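Local coordinates for protein phosphoinositol-specific phospholipase C (Pseudomonas sp., PDB 5FYP) that probably cleaves phosphoinositides at the phosphodiester bond as a calcium-dependent phospholipase C with a TIM-barrel-like fold, at residues E3-F17 with W104-L116. Numbering follows the deposited sequence. Where two conformers were deposited one is given.
Sequences ESPAFIDPASWNTPF and WSDKHPGHFPITL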
loop_
_atom_site.group_PDB
_atom_site.type_symbol
_atom_site.label_atom_id
_atom_site.label_comp_id
_atom_site.label_asym_id
_atom_site.label_seq_id
_atom_site.Cartn_x
_atom_site.Cartn_y
_atom_site.Cartn_z
ATOM N N GLU A 3 2.542 20.838 0.283
ATOM C CA GLU A 3 1.647 21.042 -0.872
ATOM C C GLU A 3 0.244 21.423 -0.427
ATOM O O GLU A 3 -0.144 21.184 0.705
ATOM C CB GLU A 3 1.597 19.820 -1.781
ATOM C CG GLU A 3 0.872 18.620 -1.202
ATOM C CD GLU A 3 0.571 17.509 -2.202
ATOM O OE1 GLU A 3 0.469 17.742 -3.436
ATOM O OE2 GLU A 3 0.393 16.416 -1.763
ATOM N N SER A 4 -0.546 21.967 -1.343
ATOM C CA SER A 4 -1.912 22.351 -1.003
ATOM C C SER A 4 -2.931 22.170 -2.134
ATOM O O SER A 4 -3.710 23.083 -2.421
ATOM C CB SER A 4 -1.909 23.796 -0.468
ATOM O OG SER A 4 -1.366 24.684 -1.433
ATOM N N PRO A 5 -2.978 20.981 -2.773
ATOM C CA PRO A 5 -4.044 20.769 -3.752
ATOM C C PRO A 5 -5.385 20.814 -3.025
ATOM O O PRO A 5 -5.499 20.440 -1.870
ATOM C CB PRO A 5 -3.742 19.365 -4.312
ATOM C CG PRO A 5 -3.030 18.699 -3.207
ATOM C CD PRO A 5 -2.205 19.753 -2.535
ATOM N N ALA A 6 -6.418 21.194 -3.742
ATOM C CA ALA A 6 -7.755 21.398 -3.149
ATOM C C ALA A 6 -8.346 20.156 -2.514
ATOM O O ALA A 6 -9.129 20.264 -1.577
ATOM C CB ALA A 6 -8.724 21.967 -4.179
ATOM N N PHE A 7 -7.966 18.981 -2.997
ATOM C CA PHE A 7 -8.569 17.754 -2.509
ATOM C C PHE A 7 -8.104 17.351 -1.117
ATOM O O PHE A 7 -8.673 16.417 -0.537
ATOM C CB PHE A 7 -8.441 16.588 -3.526
ATOM C CG PHE A 7 -7.073 15.999 -3.685
ATOM C CD1 PHE A 7 -6.616 15.048 -2.802
ATOM C CD2 PHE A 7 -6.261 16.347 -4.766
ATOM C CE1 PHE A 7 -5.388 14.455 -2.972
ATOM C CE2 PHE A 7 -5.033 15.747 -4.934
ATOM C CZ PHE A 7 -4.598 14.786 -4.041
ATOM N N ILE A 8 -7.074 18.002 -0.588
ATOM C CA ILE A 8 -6.538 17.642 0.742
ATOM C C ILE A 8 -7.078 18.636 1.768
ATOM O O ILE A 8 -6.840 19.830 1.695
ATOM C CB ILE A 8 -5.003 17.644 0.765
ATOM C CG1 ILE A 8 -4.479 16.607 -0.240
ATOM C CG2 ILE A 8 -4.504 17.345 2.188
ATOM C CD1 ILE A 8 -2.989 16.463 -0.297
ATOM N N ASP A 9 -7.806 18.122 2.739
ATOM C CA ASP A 9 -8.242 18.966 3.865
ATOM C C ASP A 9 -6.986 19.439 4.606
ATOM O O ASP A 9 -6.229 18.611 5.057
ATOM C CB ASP A 9 -9.190 18.140 4.744
ATOM C CG ASP A 9 -9.726 18.877 5.943
ATOM O OD1 ASP A 9 -9.153 19.900 6.369
ATOM O OD2 ASP A 9 -10.719 18.377 6.490
ATOM N N PRO A 10 -6.809 20.784 4.779
ATOM C CA PRO A 10 -5.605 21.269 5.442
ATOM C C PRO A 10 -5.419 20.736 6.875
ATOM O O PRO A 10 -4.296 20.657 7.353
ATOM C CB PRO A 10 -5.776 22.788 5.420
ATOM C CG PRO A 10 -6.655 23.041 4.246
ATOM C CD PRO A 10 -7.611 21.891 4.226
ATOM N N ALA A 11 -6.506 20.315 7.522
ATOM C CA ALA A 11 -6.413 19.730 8.871
ATOM C C ALA A 11 -5.647 18.396 8.858
ATOM O O ALA A 11 -5.210 17.926 9.910
ATOM C CB ALA A 11 -7.802 19.538 9.444
ATOM N N SER A 12 -5.496 17.789 7.684
ATOM C CA SER A 12 -4.796 16.524 7.578
ATOM C C SER A 12 -3.322 16.604 7.990
ATOM O O SER A 12 -2.762 15.639 8.487
ATOM C CB SER A 12 -4.842 16.012 6.126
ATOM O OG SER A 12 -6.165 15.881 5.659
ATOM N N TRP A 13 -2.691 17.744 7.747
ATOM C CA TRP A 13 -1.247 17.835 7.867
ATOM C C TRP A 13 -0.734 17.568 9.271
ATOM O O TRP A 13 0.271 16.883 9.440
ATOM C CB TRP A 13 -0.760 19.181 7.329
ATOM C CG TRP A 13 -0.884 19.264 5.875
ATOM C CD1 TRP A 13 -1.825 19.973 5.155
ATOM C CD2 TRP A 13 -0.096 18.566 4.930
ATOM N NE1 TRP A 13 -1.621 19.785 3.832
ATOM C CE2 TRP A 13 -0.582 18.907 3.657
ATOM C CE3 TRP A 13 1.004 17.707 5.038
ATOM C CZ2 TRP A 13 0.008 18.425 2.488
ATOM C CZ3 TRP A 13 1.559 17.221 3.912
ATOM C CH2 TRP A 13 1.097 17.621 2.635
ATOM N N ASN A 14 -1.447 18.071 10.272
ATOM C CA ASN A 14 -1.066 17.855 11.664
ATOM C C ASN A 14 -1.726 16.620 12.283
ATOM O O ASN A 14 -1.646 16.432 13.489
ATOM C CB ASN A 14 -1.354 19.116 12.481
ATOM C CG ASN A 14 -0.561 19.168 13.760
ATOM O OD1 ASN A 14 0.567 18.666 13.852
ATOM N ND2 ASN A 14 -1.148 19.795 14.764
ATOM N N THR A 15 -2.306 15.745 11.458
ATOM C CA THR A 15 -2.963 14.546 11.948
ATOM C C THR A 15 -2.029 13.357 11.758
ATOM O O THR A 15 -1.454 13.195 10.694
ATOM C CB THR A 15 -4.268 14.314 11.176
ATOM O OG1 THR A 15 -5.101 15.481 11.266
ATOM C CG2 THR A 15 -5.063 13.157 11.680
ATOM N N PRO A 16 -1.917 12.459 12.762
ATOM C CA PRO A 16 -1.214 11.201 12.564
ATOM C C PRO A 16 -1.736 10.470 11.335
ATOM O O PRO A 16 -2.938 10.488 11.084
ATOM C CB PRO A 16 -1.547 10.428 13.840
ATOM C CG PRO A 16 -1.686 11.513 14.870
ATOM C CD PRO A 16 -2.449 12.576 14.134
ATOM N N PHE A 17 -0.856 9.810 10.607
ATOM C CA PHE A 17 -1.277 9.162 9.363
ATOM C C PHE A 17 -2.426 8.188 9.554
ATOM O O PHE A 17 -3.307 8.081 8.701
ATOM C CB PHE A 17 -0.067 8.472 8.737
ATOM C CG PHE A 17 -0.303 7.932 7.334
ATOM C CD1 PHE A 17 -0.456 8.780 6.265
ATOM C CD2 PHE A 17 -0.372 6.569 7.103
ATOM C CE1 PHE A 17 -0.657 8.281 4.993
ATOM C CE2 PHE A 17 -0.570 6.066 5.829
ATOM C CZ PHE A 17 -0.718 6.913 4.757
ATOM N N TRP A 104 7.117 11.874 -10.211
ATOM C CA TRP A 104 6.080 12.795 -9.737
ATOM C C TRP A 104 6.496 13.353 -8.375
ATOM O O TRP A 104 6.407 14.557 -8.115
ATOM C CB TRP A 104 4.709 12.099 -9.669
ATOM C CG TRP A 104 3.602 13.033 -9.268
ATOM C CD1 TRP A 104 2.728 13.665 -10.109
ATOM C CD2 TRP A 104 3.265 13.465 -7.948
ATOM N NE1 TRP A 104 1.875 14.453 -9.413
ATOM C CE2 TRP A 104 2.190 14.366 -8.080
ATOM C CE3 TRP A 104 3.763 13.177 -6.661
ATOM C CZ2 TRP A 104 1.618 15.001 -6.985
ATOM C CZ3 TRP A 104 3.193 13.815 -5.585
ATOM C CH2 TRP A 104 2.115 14.688 -5.748
ATOM N N SER A 105 6.989 12.480 -7.503
ATOM C CA SER A 105 7.441 12.905 -6.164
ATOM C C SER A 105 8.544 13.979 -6.260
ATOM O O SER A 105 8.462 15.022 -5.605
ATOM C CB SER A 105 7.931 11.710 -5.375
ATOM O OG SER A 105 8.579 12.094 -4.170
ATOM N N ASP A 106 9.549 13.742 -7.097
ATOM C CA ASP A 106 10.609 14.729 -7.289
ATOM C C ASP A 106 10.084 16.108 -7.758
ATOM O O ASP A 106 10.610 17.132 -7.394
ATOM C CB ASP A 106 11.598 14.238 -8.335
ATOM C CG ASP A 106 12.547 13.188 -7.828
ATOM O OD1 ASP A 106 12.674 12.991 -6.604
ATOM O OD2 ASP A 106 13.224 12.564 -8.678
ATOM N N LYS A 107 9.036 16.057 -8.579
ATOM C CA LYS A 107 8.445 17.294 -9.113
ATOM C C LYS A 107 7.499 18.012 -8.153
ATOM O O LYS A 107 7.104 19.143 -8.422
ATOM C CB LYS A 107 7.720 16.999 -10.428
ATOM C CG LYS A 107 8.648 16.694 -11.598
ATOM N N HIS A 108 7.162 17.360 -7.038
ATOM C CA HIS A 108 6.239 17.919 -6.038
ATOM C C HIS A 108 6.819 17.823 -4.640
ATOM O O HIS A 108 6.277 17.139 -3.781
ATOM C CB HIS A 108 4.876 17.220 -6.125
ATOM C CG HIS A 108 4.217 17.379 -7.450
ATOM N ND1 HIS A 108 4.537 16.593 -8.532
ATOM C CD2 HIS A 108 3.300 18.272 -7.890
ATOM C CE1 HIS A 108 3.840 16.983 -9.584
ATOM N NE2 HIS A 108 3.082 17.999 -9.220
ATOM N N PRO A 109 7.929 18.533 -4.398
ATOM C CA PRO A 109 8.452 18.576 -3.050
ATOM C C PRO A 109 7.366 19.024 -2.058
ATOM O O PRO A 109 6.510 19.864 -2.365
ATOM C CB PRO A 109 9.594 19.590 -3.130
ATOM C CG PRO A 109 9.384 20.346 -4.389
ATOM C CD PRO A 109 8.657 19.441 -5.320
ATOM N N GLY A 110 7.385 18.404 -0.898
ATOM C CA GLY A 110 6.405 18.711 0.131
ATOM C C GLY A 110 5.111 17.941 -0.011
ATOM O O GLY A 110 4.147 18.251 0.677
ATOM N N HIS A 111 5.081 16.944 -0.900
ATOM C CA HIS A 111 3.831 16.260 -1.111
ATOM C C HIS A 111 3.368 15.451 0.097
ATOM O O HIS A 111 4.171 14.924 0.880
ATOM C CB HIS A 111 3.873 15.370 -2.367
ATOM C CG HIS A 111 4.861 14.232 -2.329
ATOM N ND1 HIS A 111 4.636 13.058 -1.662
ATOM C CD2 HIS A 111 6.064 14.093 -2.931
ATOM C CE1 HIS A 111 5.666 12.248 -1.844
ATOM N NE2 HIS A 111 6.537 12.843 -2.624
ATOM N N PHE A 112 2.059 15.354 0.231
ATOM C CA PHE A 112 1.440 14.428 1.153
ATOM C C PHE A 112 1.983 13.029 0.865
ATOM O O PHE A 112 2.219 12.687 -0.301
ATOM C CB PHE A 112 -0.080 14.499 0.941
ATOM C CG PHE A 112 -0.869 13.680 1.896
ATOM C CD1 PHE A 112 -1.067 12.328 1.665
ATOM C CD2 PHE A 112 -1.414 14.239 3.036
ATOM C CE1 PHE A 112 -1.750 11.549 2.577
ATOM C CE2 PHE A 112 -2.129 13.477 3.924
ATOM C CZ PHE A 112 -2.291 12.129 3.700
ATOM N N PRO A 113 2.232 12.202 1.889
ATOM C CA PRO A 113 2.842 10.905 1.632
ATOM C C PRO A 113 2.043 10.068 0.643
ATOM O O PRO A 113 0.808 10.005 0.731
ATOM C CB PRO A 113 2.885 10.254 3.011
ATOM C CG PRO A 113 1.855 11.001 3.815
ATOM C CD PRO A 113 1.985 12.416 3.316
ATOM N N ILE A 114 2.765 9.418 -0.267
ATOM C CA ILE A 114 2.146 8.541 -1.269
ATOM C C ILE A 114 2.192 7.103 -0.770
ATOM O O ILE A 114 3.242 6.658 -0.336
ATOM C CB ILE A 114 2.876 8.639 -2.599
ATOM C CG1 ILE A 114 2.762 10.043 -3.177
ATOM C CG2 ILE A 114 2.378 7.589 -3.591
ATOM C CD1 ILE A 114 3.771 10.335 -4.275
ATOM N N THR A 115 1.065 6.424 -0.853
ATOM C CA THR A 115 0.990 5.017 -0.499
ATOM C C THR A 115 0.751 4.221 -1.782
ATOM O O THR A 115 -0.179 4.509 -2.538
ATOM C CB THR A 115 -0.113 4.747 0.529
ATOM O OG1 THR A 115 0.153 5.504 1.707
ATOM C CG2 THR A 115 -0.174 3.290 0.934
ATOM N N LEU A 116 1.597 3.229 -2.027
ATOM C CA LEU A 116 1.495 2.353 -3.208
ATOM C C LEU A 116 1.180 0.942 -2.763
ATOM O O LEU A 116 1.978 0.302 -2.080
ATOM C CB LEU A 116 2.772 2.320 -4.010
ATOM C CG LEU A 116 3.328 3.562 -4.570
ATOM C CD1 LEU A 116 4.538 3.248 -5.454
ATOM C CD2 LEU A 116 2.287 4.320 -5.378
#
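Glu3 OE2 accepts the hydrogen of Phe112 N at 2.8 Å, the N-H...O angle being 157°; the donor comes in on the anti side of the carboxylate, tilted out of its plane. With chi1 at 71°, CG of Glu3 lies between its own backbone N and carbonyl carbon, and from there the extended chain carries CG and CD against His111 CA and Phe112 N, bringing OE2 to the N-H. The other oxygen, OE1, forms a salt bridge with Arg45 and meets the edge of the Trp104 ring. A second bond fixes the same residue at its main chain: Glu3 N donates to Gly110 O (3.1 Å). Gly110 belongs to the type II turn 108-111, where its positive phi suits glycine.

This turn links helix 94-107 to strand 114-120, one of the parallel strands in a fold of the TIM-barrel clan, so the contact fastens the N-terminal loop, ahead of strand 20-25, to a helix-to-strand connection at the end of the presumed barrel where strand 114-120 begins, the calcium ligand Asp119 lying near the strand's other end. The calcium ion is some way off, about 13 Å from the Thr115 side chain.

Phe112 carries the apolar part. Its CG stands anti to the backbone N, and the ring turns an edge to one face of the Trp13 six-membered ring, a T-shaped pair with planes at 69° and centroids 5.7 Å apart. Trp13 CH2 also abuts the Phe112 backbone, 3.4 Å from Phe112 N, while Ile8 CD1 packs on Phe112 CB at 3.7 Å. Farther along, the side chains of Phe17 and Pro113 lie alongside one another, pointing opposite ways, with Phe17 CE1 3.9 Å from Pro113 CG, and the Phe17 ring edge faces Thr115 OG1, 3.5 Å from Phe17 CZ. Leu185 of strand 184-189 touches both Phe17 and Pro113.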